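PDB 3K5J: suppressor of fused family protein from Neisseria gonorrhoeae, which is of unknown function but resembles the N-terminal domain of human Suppressor of fused and may, by analogy, take part in protein binding. Local coordinates for residues P107-S112 with L171-A176; T7-L12 with H19-F24. All blocks are in the same frame, centred on the assembly; numbering follows the deposited sequence. Where two conformers were deposited one is given.

The two contacts lie in series along the chain and at well separated places in the fold: their centres are 26 Å apart and their nearest atoms about 12 Å apart, so neither touches the other. Contact 2 joins helix 2-15 to strand 21-24, which pairs with strand 39-43 in the mixed sheet, and beside it a sulfate ion, probably from the crystallisation liquor, is hydrogen-bonded to His19 ND1 and His18 N. Contact 1 joins the loop between strands 101-103 and 116-120 to the loop that follows helix 156-166. The first contact combines a hydrogen bond with apolar packing; across the second the side chains meet through apolar groups alone, Ile21 also touching the helix backbone.

Contact 1 (P107-S112 with L171-A176); sequences PWVEQS and LDINRA
Ile173 points its side chain at the loop 107-112, one branch against Val109 and Trp108, the other against Gln111. CG2 lies against Val109 CG2 at 3.6 Å, the two side chains crossing at about a right angle, and it approaches Trp108 CZ2 obliquely at 4.1 Å. Ahead of the fork, Ile173 CB lies 3.8 Å from Ser112 CB; the CG1 branch then carries CD1 to Gln111 CB, 3.9 Å away. This split depends on chi1 of 67°, which sets CG1 between the backbone N and the carbonyl carbon and leaves CG2 on the side of Trp108 and Val109. Val109 CG2 also sits over one face of the indole, toward its rim, so Val109 lies against both the ring and the isoleucine.

Both loops are shaped by type I beta turns, Val109 to Ser112 on one side and Asp172 to Arg175 on the other; the second also contains an Asx turn, with Asp172 OD1 accepting from Asn174 N. Between the two turns the CA atoms of Ser112 and Ile173 are 5.0 Å apart. With OG anti to its own backbone N (chi1 -169°), Ser112 donates through OG to Ile173 O at 2.8 Å, in the carbonyl plane and on a lone pair. The same hydroxyl oxygen is hydrogen-bonded to Phe114 N and receives a weak bond from Trp108 NE1 (3.1 Å), lying in plane at the indole edge. Trp108 also touches Ile69 of strand 65-71, and Val109 touches Glu77 and His78 of helix 77-91.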
ATOM      1  N   PRO A 107      13.398   3.014   4.839  1.00 15.66           N
ATOM      2  CA  PRO A 107      12.525   4.044   4.318  1.00 15.86           C
ATOM      3  C   PRO A 107      11.691   3.554   3.148  1.00 14.39           C
ATOM      4  O   PRO A 107      12.178   2.792   2.300  1.00 15.15           O
ATOM      5  CB  PRO A 107      13.484   5.134   3.893  1.00 19.99           C
ATOM      6  CG  PRO A 107      14.683   4.907   4.772  1.00 21.23           C
ATOM      7  CD  PRO A 107      14.812   3.433   4.836  1.00 18.34           C
ATOM      8  N   TRP A 108      10.464   4.040   3.044  1.00 13.51           N
ATOM      9  CA  TRP A 108       9.579   3.548   1.966  1.00 12.52           C
ATOM     10  C   TRP A 108      10.144   3.853   0.579  1.00 13.79           C
ATOM     11  O   TRP A 108       9.966   3.072  -0.336  1.00 16.78           O
ATOM     12  CB  TRP A 108       8.153   4.085   2.126  1.00 13.15           C
ATOM     13  CG  TRP A 108       7.926   5.523   1.867  1.00 12.68           C
ATOM     14  CD1 TRP A 108       8.474   6.595   2.537  1.00 13.24           C
ATOM     15  CD2 TRP A 108       7.022   6.092   0.892  1.00 12.84           C
ATOM     16  NE1 TRP A 108       7.969   7.771   2.034  1.00 13.65           N
ATOM     17  CE2 TRP A 108       7.074   7.494   1.032  1.00 12.57           C
ATOM     18  CE3 TRP A 108       6.149   5.547  -0.067  1.00 11.78           C
ATOM     19  CZ2 TRP A 108       6.315   8.348   0.214  1.00 12.42           C
ATOM     20  CZ3 TRP A 108       5.391   6.376  -0.837  1.00 12.77           C
ATOM     21  CH2 TRP A 108       5.504   7.773  -0.737  1.00 14.25           C
ATOM     22  N   VAL A 109      10.761   5.041   0.451  1.00 12.86           N
ATOM     23  CA  VAL A 109      11.630   5.372  -0.672  1.00 14.96           C
ATOM     24  C   VAL A 109      12.923   5.957  -0.050  1.00 14.96           C
ATOM     25  O   VAL A 109      12.880   6.600   1.018  1.00 17.46           O
ATOM     26  CB  VAL A 109      10.987   6.310  -1.678  1.00 15.50           C
ATOM     27  CG1 VAL A 109       9.742   5.702  -2.312  1.00 16.72           C
ATOM     28  CG2 VAL A 109      10.609   7.647  -1.082  1.00 17.04           C
ATOM     29  N   GLU A 110      14.049   5.735  -0.740  1.00 17.39           N
ATOM     30  CA  GLU A 110      15.408   5.990  -0.200  1.00 18.60           C
ATOM     31  C   GLU A 110      15.550   7.300   0.546  1.00 18.94           C
ATOM     32  O   GLU A 110      16.122   7.312   1.643  1.00 23.32           O
ATOM     33  CB  GLU A 110      16.490   5.964  -1.325  1.00 18.98           C
ATOM     34  CG  GLU A 110      17.983   6.107  -0.815  1.00 26.52           C
ATOM     35  CD  GLU A 110      18.967   6.463  -1.934  1.00 39.03           C
ATOM     36  OE1 GLU A 110      18.556   6.619  -3.115  1.00 41.66           O
ATOM     37  OE2 GLU A 110      20.174   6.607  -1.626  1.00 48.32           O
ATOM     38  N   GLN A 111      15.100   8.385  -0.034  1.00 17.70           N
ATOM     39  CA  GLN A 111      15.401   9.695   0.577  1.00 19.33           C
ATOM     40  C   GLN A 111      14.437  10.151   1.655  1.00 17.63           C
ATOM     41  O   GLN A 111      14.627  11.170   2.283  1.00 21.29           O
ATOM     42  CB  GLN A 111      15.563  10.771  -0.496  1.00 22.32           C
ATOM     43  CG  GLN A 111      16.797  10.548  -1.381  1.00 28.66           C
ATOM     44  CD  GLN A 111      18.084  10.821  -0.617  1.00 40.64           C
ATOM     45  OE1 GLN A 111      18.247  11.886  -0.019  1.00 43.92           O
ATOM     46  NE2 GLN A 111      18.981   9.850  -0.598  1.00 48.56           N
ATOM     47  N   SER A 112      13.381   9.397   1.875  1.00 16.31           N
ATOM     48  CA  SER A 112      12.434   9.704   2.952  1.00 14.48           C
ATOM     49  C   SER A 112      12.957   9.169   4.277  1.00 12.89           C
ATOM     50  O   SER A 112      13.753   8.218   4.311  1.00 17.01           O
ATOM     51  CB  SER A 112      11.072   9.045   2.657  1.00 14.50           C
ATOM     52  OG  SER A 112      10.029   9.476   3.512  1.00 14.28           O
ATOM     53  N   LEU A 171       2.182  12.407  -0.819  1.00 14.68           N
ATOM     54  CA  LEU A 171       3.197  12.319  -1.848  1.00 15.22           C
ATOM     55  C   LEU A 171       4.485  13.037  -1.536  1.00 14.58           C
ATOM     56  O   LEU A 171       5.433  12.899  -2.277  1.00 16.86           O
ATOM     57  CB  LEU A 171       2.660  12.773  -3.202  1.00 15.71           C
ATOM     58  CG  LEU A 171       1.462  11.984  -3.714  1.00 16.01           C
ATOM     59  CD1 LEU A 171       0.930  12.658  -5.024  1.00 19.49           C
ATOM     60  CD2 LEU A 171       1.805  10.533  -3.943  1.00 15.93           C
ATOM     61  N   ASP A 172       4.513  13.759  -0.419  1.00 15.82           N
ATOM     62  CA  ASP A 172       5.697  14.517  -0.015  1.00 16.41           C
ATOM     63  C   ASP A 172       6.532  13.625   0.912  1.00 14.48           C
ATOM     64  O   ASP A 172       6.103  13.336   2.025  1.00 14.66           O
ATOM     65  CB  ASP A 172       5.229  15.804   0.691  1.00 16.49           C
ATOM     66  CG  ASP A 172       6.365  16.611   1.248  1.00 19.94           C
ATOM     67  OD1 ASP A 172       7.535  16.263   0.998  1.00 17.43           O
ATOM     68  OD2 ASP A 172       6.028  17.668   1.889  1.00 22.02           O
ATOM     69  N   ILE A 173       7.701  13.214   0.426  1.00 16.21           N
ATOM     70  CA  ILE A 173       8.594  12.346   1.164  1.00 14.96           C
ATOM     71  C   ILE A 173       9.165  12.983   2.450  1.00 16.10           C
ATOM     72  O   ILE A 173       9.707  12.261   3.312  1.00 16.34           O
ATOM     73  CB  ILE A 173       9.744  11.748   0.329  1.00 17.85           C
ATOM     74  CG1 ILE A 173      10.731  12.823  -0.131  1.00 20.25           C
ATOM     75  CG2 ILE A 173       9.182  11.000  -0.882  1.00 18.21           C
ATOM     76  CD1 ILE A 173      12.011  12.282  -0.745  1.00 24.50           C
ATOM     77  N   ASN A 174       9.008  14.295   2.567  1.00 15.62           N
ATOM     78  CA  ASN A 174       9.476  15.076   3.719  1.00 15.80           C
ATOM     79  C   ASN A 174       8.332  15.881   4.351  1.00 15.10           C
ATOM     80  O   ASN A 174       8.574  16.930   4.966  1.00 16.59           O
ATOM     81  CB  ASN A 174      10.638  16.013   3.311  1.00 15.94           C
ATOM     82  CG  ASN A 174      11.286  16.710   4.515  1.00 16.09           C
ATOM     83  OD1 ASN A 174      11.593  16.046   5.499  1.00 16.28           O
ATOM     84  ND2 ASN A 174      11.535  18.039   4.409  1.00 17.44           N
ATOM     85  N   ARG A 175       7.075  15.439   4.253  1.00 14.13           N
ATOM     86  CA  ARG A 175       6.015  16.199   4.892  1.00 14.35           C
ATOM     87  C   ARG A 175       6.272  16.323   6.389  1.00 14.62           C
ATOM     88  O   ARG A 175       6.870  15.438   6.995  1.00 14.53           O
ATOM     89  CB  ARG A 175       4.636  15.604   4.657  1.00 14.53           C
ATOM     90  CG  ARG A 175       4.361  14.277   5.305  1.00 14.02           C
ATOM     91  CD  ARG A 175       2.849  13.976   5.310  1.00 13.93           C
ATOM     92  NE  ARG A 175       2.548  12.677   5.874  1.00 12.82           N
ATOM     93  CZ  ARG A 175       2.411  12.404   7.177  1.00 12.59           C
ATOM     94  NH1 ARG A 175       2.526  13.354   8.125  1.00 14.60           N
ATOM     95  NH2 ARG A 175       2.145  11.161   7.546  1.00 14.43           N
ATOM     96  N   ALA A 176       5.755  17.385   6.994  1.00 15.31           N
ATOM     97  CA  ALA A 176       5.853  17.540   8.430  1.00 15.28           C
ATOM     98  C   ALA A 176       5.047  16.482   9.154  1.00 14.29           C
ATOM     99  O   ALA A 176       3.960  16.056   8.706  1.00 14.54           O
ATOM    100  CB  ALA A 176       5.373  18.911   8.854  1.00 16.50           C
TER

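Contact 2 (T7-L12 with H19-F24); sequences TVLSHL and HDIKGF. With SO4 (sulfate ion), chain C.
Ile21 faces Leu9 and Leu12 where helix 2-15 packs against strand 21-24, a helix packed on an edge strand of the mixed sheet. The strand runs antiparallel to strand 39-43; Phe41 of that neighbour touches both leucines, and Val55 of strand 52-57 touches Leu12. Followed outward, the isoleucine begins with CB, which points toward the helix and comes within 4.1 Å of Leu9 CD1. At CB the chain divides. CG2 turns to Leu9 and meets its CD1 at 3.7 Å, the two side chains sliding past each other in opposite directions. CG1 takes the other course: chi1 of -55° places it anti to the carbonyl carbon, and chi2 of 178° extends the chain so that CD1 reaches Leu12. There CD1 rests on backbone as well as side chain, 3.7 Å from Leu12 C and 3.9 Å from Leu12 CB. One residue thus touches two leucines on the helix, three positions apart.

Before the strand, His19 binds a sulfate ion, probably from the crystallisation liquor, which is also hydrogen-bonded to His18 N. The imidazole is held at its other nitrogen too, NE2 being hydrogen-bonded to Glu50 OE1, while Trp16 packs edge-to-face with the ring. The sulfate sulfur lies in the ring plane, and His19 ND1 donates to sulfate O4 at 2.7 Å with an N-H...O angle of 150°.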
ATOM      1  N   THR A   7      -8.644 -11.062 -12.352  1.00 12.29           N
ATOM      2  CA  THR A   7      -9.735 -10.335 -11.669  1.00 11.91           C
ATOM      3  C   THR A   7      -9.235  -9.033 -11.042  1.00 11.43           C
ATOM      4  O   THR A   7      -9.885  -8.002 -11.183  1.00 13.85           O
ATOM      5  CB  THR A   7     -10.543 -11.173 -10.661  1.00 15.18           C
ATOM      6  OG1 THR A   7      -9.830 -11.360  -9.429  1.00 19.20           O
ATOM      7  CG2 THR A   7     -11.029 -12.504 -11.312  1.00 13.69           C
ATOM      8  N   VAL A   8      -8.072  -9.065 -10.417  1.00 11.65           N
ATOM      9  CA  VAL A   8      -7.492  -7.856  -9.839  1.00 11.48           C
ATOM     10  C   VAL A   8      -7.164  -6.844 -10.938  1.00 12.26           C
ATOM     11  O   VAL A   8      -7.512  -5.658 -10.845  1.00 12.86           O
ATOM     12  CB  VAL A   8      -6.266  -8.173  -8.957  1.00 10.95           C
ATOM     13  CG1 VAL A   8      -5.522  -6.894  -8.508  1.00 11.97           C
ATOM     14  CG2 VAL A   8      -6.646  -9.059  -7.760  1.00 12.24           C
ATOM     15  N   LEU A   9      -6.486  -7.292 -11.980  1.00 11.43           N
ATOM     16  CA  LEU A   9      -6.119  -6.399 -13.082  1.00 12.62           C
ATOM     17  C   LEU A   9      -7.351  -5.740 -13.694  1.00 12.53           C
ATOM     18  O   LEU A   9      -7.353  -4.534 -13.932  1.00 13.65           O
ATOM     19  CB  LEU A   9      -5.359  -7.159 -14.156  1.00 12.49           C
ATOM     20  CG  LEU A   9      -4.937  -6.383 -15.416  1.00 11.77           C
ATOM     21  CD1 LEU A   9      -4.175  -5.106 -15.083  1.00 13.05           C
ATOM     22  CD2 LEU A   9      -4.181  -7.311 -16.359  1.00 13.95           C
ATOM     23  N   SER A  10      -8.411  -6.522 -13.903  1.00 13.01           N
ATOM     24  CA  SER A  10      -9.666  -5.979 -14.469  1.00 12.91           C
ATOM     25  C   SER A  10     -10.288  -4.939 -13.564  1.00 12.15           C
ATOM     26  O   SER A  10     -10.798  -3.936 -14.023  1.00 14.40           O
ATOM     27  CB  SER A  10     -10.647  -7.114 -14.699  1.00 14.85           C
ATOM     28  OG  SER A  10     -10.213  -7.900 -15.788  1.00 19.66           O
ATOM     29  N   HIS A  11     -10.240  -5.194 -12.254  1.00 11.57           N
ATOM     30  CA  HIS A  11     -10.740  -4.267 -11.252  1.00 12.42           C
ATOM     31  C   HIS A  11      -9.983  -2.934 -11.331  1.00 11.91           C
ATOM     32  O   HIS A  11     -10.573  -1.848 -11.369  1.00 13.07           O
ATOM     33  CB  HIS A  11     -10.621  -4.899  -9.860  1.00 12.28           C
ATOM     34  CG  HIS A  11     -11.066  -4.006  -8.751  1.00 13.33           C
ATOM     35  ND1 HIS A  11     -12.374  -3.598  -8.587  1.00 13.89           N
ATOM     36  CD2 HIS A  11     -10.356  -3.453  -7.735  1.00 12.79           C
ATOM     37  CE1 HIS A  11     -12.447  -2.841  -7.502  1.00 14.92           C
ATOM     38  NE2 HIS A  11     -11.239  -2.735  -6.972  1.00 13.27           N
ATOM     39  N   LEU A  12      -8.663  -3.016 -11.409  1.00 12.28           N
ATOM     40  CA  LEU A  12      -7.852  -1.812 -11.492  1.00 12.48           C
ATOM     41  C   LEU A  12      -8.049  -1.079 -12.817  1.00 13.24           C
ATOM     42  O   LEU A  12      -8.116   0.137 -12.856  1.00 13.78           O
ATOM     43  CB  LEU A  12      -6.365  -2.128 -11.283  1.00 12.61           C
ATOM     44  CG  LEU A  12      -5.963  -2.861 -10.013  1.00 12.08           C
ATOM     45  CD1 LEU A  12      -4.476  -3.205 -10.006  1.00 13.40           C
ATOM     46  CD2 LEU A  12      -6.407  -2.068  -8.775  1.00 14.47           C
ATOM     47  N   HIS A  19      -5.767   4.609 -18.097  1.00 19.84           N
ATOM     48  CA  HIS A  19      -4.359   4.478 -17.747  1.00 18.57           C
ATOM     49  C   HIS A  19      -3.830   3.119 -18.168  1.00 19.33           C
ATOM     50  O   HIS A  19      -4.577   2.123 -18.138  1.00 21.33           O
ATOM     51  CB  HIS A  19      -4.161   4.653 -16.223  1.00 18.53           C
ATOM     52  CG  HIS A  19      -4.320   6.069 -15.759  1.00 19.62           C
ATOM     53  ND1 HIS A  19      -5.548   6.702 -15.695  1.00 23.11           N
ATOM     54  CD2 HIS A  19      -3.401   6.986 -15.376  1.00 20.45           C
ATOM     55  CE1 HIS A  19      -5.374   7.941 -15.266  1.00 21.24           C
ATOM     56  NE2 HIS A  19      -4.084   8.143 -15.085  1.00 23.34           N
ATOM     57  N   ASP A  20      -2.560   3.082 -18.563  1.00 17.91           N
ATOM     58  CA  ASP A  20      -1.845   1.844 -18.807  1.00 17.55           C
ATOM     59  C   ASP A  20      -1.449   1.248 -17.433  1.00 17.20           C
ATOM     60  O   ASP A  20      -1.095   1.983 -16.512  1.00 17.70           O
ATOM     61  CB  ASP A  20      -0.605   2.086 -19.658  1.00 20.34           C
ATOM     62  CG  ASP A  20      -0.963   2.600 -21.060  1.00 29.72           C
ATOM     63  OD1 ASP A  20      -1.954   2.092 -21.652  1.00 37.13           O
ATOM     64  OD2 ASP A  20      -0.254   3.511 -21.541  1.00 38.61           O
ATOM     65  N   ILE A  21      -1.512  -0.073 -17.353  1.00 15.05           N
ATOM     66  CA  ILE A  21      -1.174  -0.836 -16.173  1.00 15.16           C
ATOM     67  C   ILE A  21      -0.232  -1.958 -16.574  1.00 15.69           C
ATOM     68  O   ILE A  21      -0.502  -2.726 -17.523  1.00 19.58           O
ATOM     69  CB  ILE A  21      -2.429  -1.401 -15.482  1.00 15.34           C
ATOM     70  CG1 ILE A  21      -3.432  -0.292 -15.165  1.00 15.27           C
ATOM     71  CG2 ILE A  21      -2.015  -2.282 -14.228  1.00 14.95           C
ATOM     72  CD1 ILE A  21      -4.751  -0.757 -14.520  1.00 16.82           C
ATOM     73  N   LYS A  22       0.899  -2.045 -15.885  1.00 14.64           N
ATOM     74  CA  LYS A  22       1.932  -3.052 -16.121  0.50 15.58           C
ATOM     75  C   LYS A  22       1.920  -4.062 -14.985  1.00 14.63           C
ATOM     76  O   LYS A  22       1.815  -3.686 -13.828  1.00 16.59           O
ATOM     77  CB  LYS A  22       3.343  -2.421 -16.187  0.50 16.49           C
ATOM     78  CG  LYS A  22       4.508  -3.435 -16.382  0.50 16.62           C
ATOM     79  CD  LYS A  22       5.872  -2.771 -16.612  0.50 18.01           C
ATOM     80  CE  LYS A  22       6.947  -3.775 -16.997  0.50 19.82           C
ATOM     81  NZ  LYS A  22       8.260  -3.133 -17.278  0.50 21.07           N
ATOM     82  N   GLY A  23       2.066  -5.335 -15.311  1.00 13.92           N
ATOM     83  CA  GLY A  23       2.153  -6.402 -14.336  1.00 12.96           C
ATOM     84  C   GLY A  23       3.547  -6.940 -14.226  1.00 13.36           C
ATOM     85  O   GLY A  23       4.275  -7.060 -15.227  1.00 16.88           O
ATOM     86  N   PHE A  24       3.894  -7.311 -12.994  1.00 13.82           N
ATOM     87  CA  PHE A  24       5.195  -7.880 -12.613  1.00 12.84           C
ATOM     88  C   PHE A  24       4.974  -9.235 -11.972  1.00 12.36           C
ATOM     89  O   PHE A  24       3.947  -9.494 -11.309  1.00 13.19           O
ATOM     90  CB  PHE A  24       5.904  -6.976 -11.633  1.00 12.76           C
ATOM     91  CG  PHE A  24       6.202  -5.615 -12.197  1.00 14.99           C
ATOM     92  CD1 PHE A  24       7.352  -5.429 -12.949  1.00 21.05           C
ATOM     93  CD2 PHE A  24       5.359  -4.570 -12.035  1.00 19.35           C
ATOM     94  CE1 PHE A  24       7.647  -4.190 -13.470  1.00 21.93           C
ATOM     95  CE2 PHE A  24       5.671  -3.310 -12.581  1.00 22.90           C
ATOM     96  CZ  PHE A  24       6.782  -3.152 -13.293  1.00 20.13           C
TER
HETATM   97  S   SO4 C 184      -9.049   7.441 -15.522  1.00 30.14           S
HETATM   98  O1  SO4 C 184      -8.512   8.699 -16.070  1.00 37.88           O
HETATM   99  O2  SO4 C 184      -9.018   7.528 -14.037  1.00 40.02           O
HETATM  100  O3  SO4 C 184     -10.434   7.300 -15.999  1.00 39.47           O
HETATM  101  O4  SO4 C 184      -8.193   6.390 -16.026  1.00 25.43           O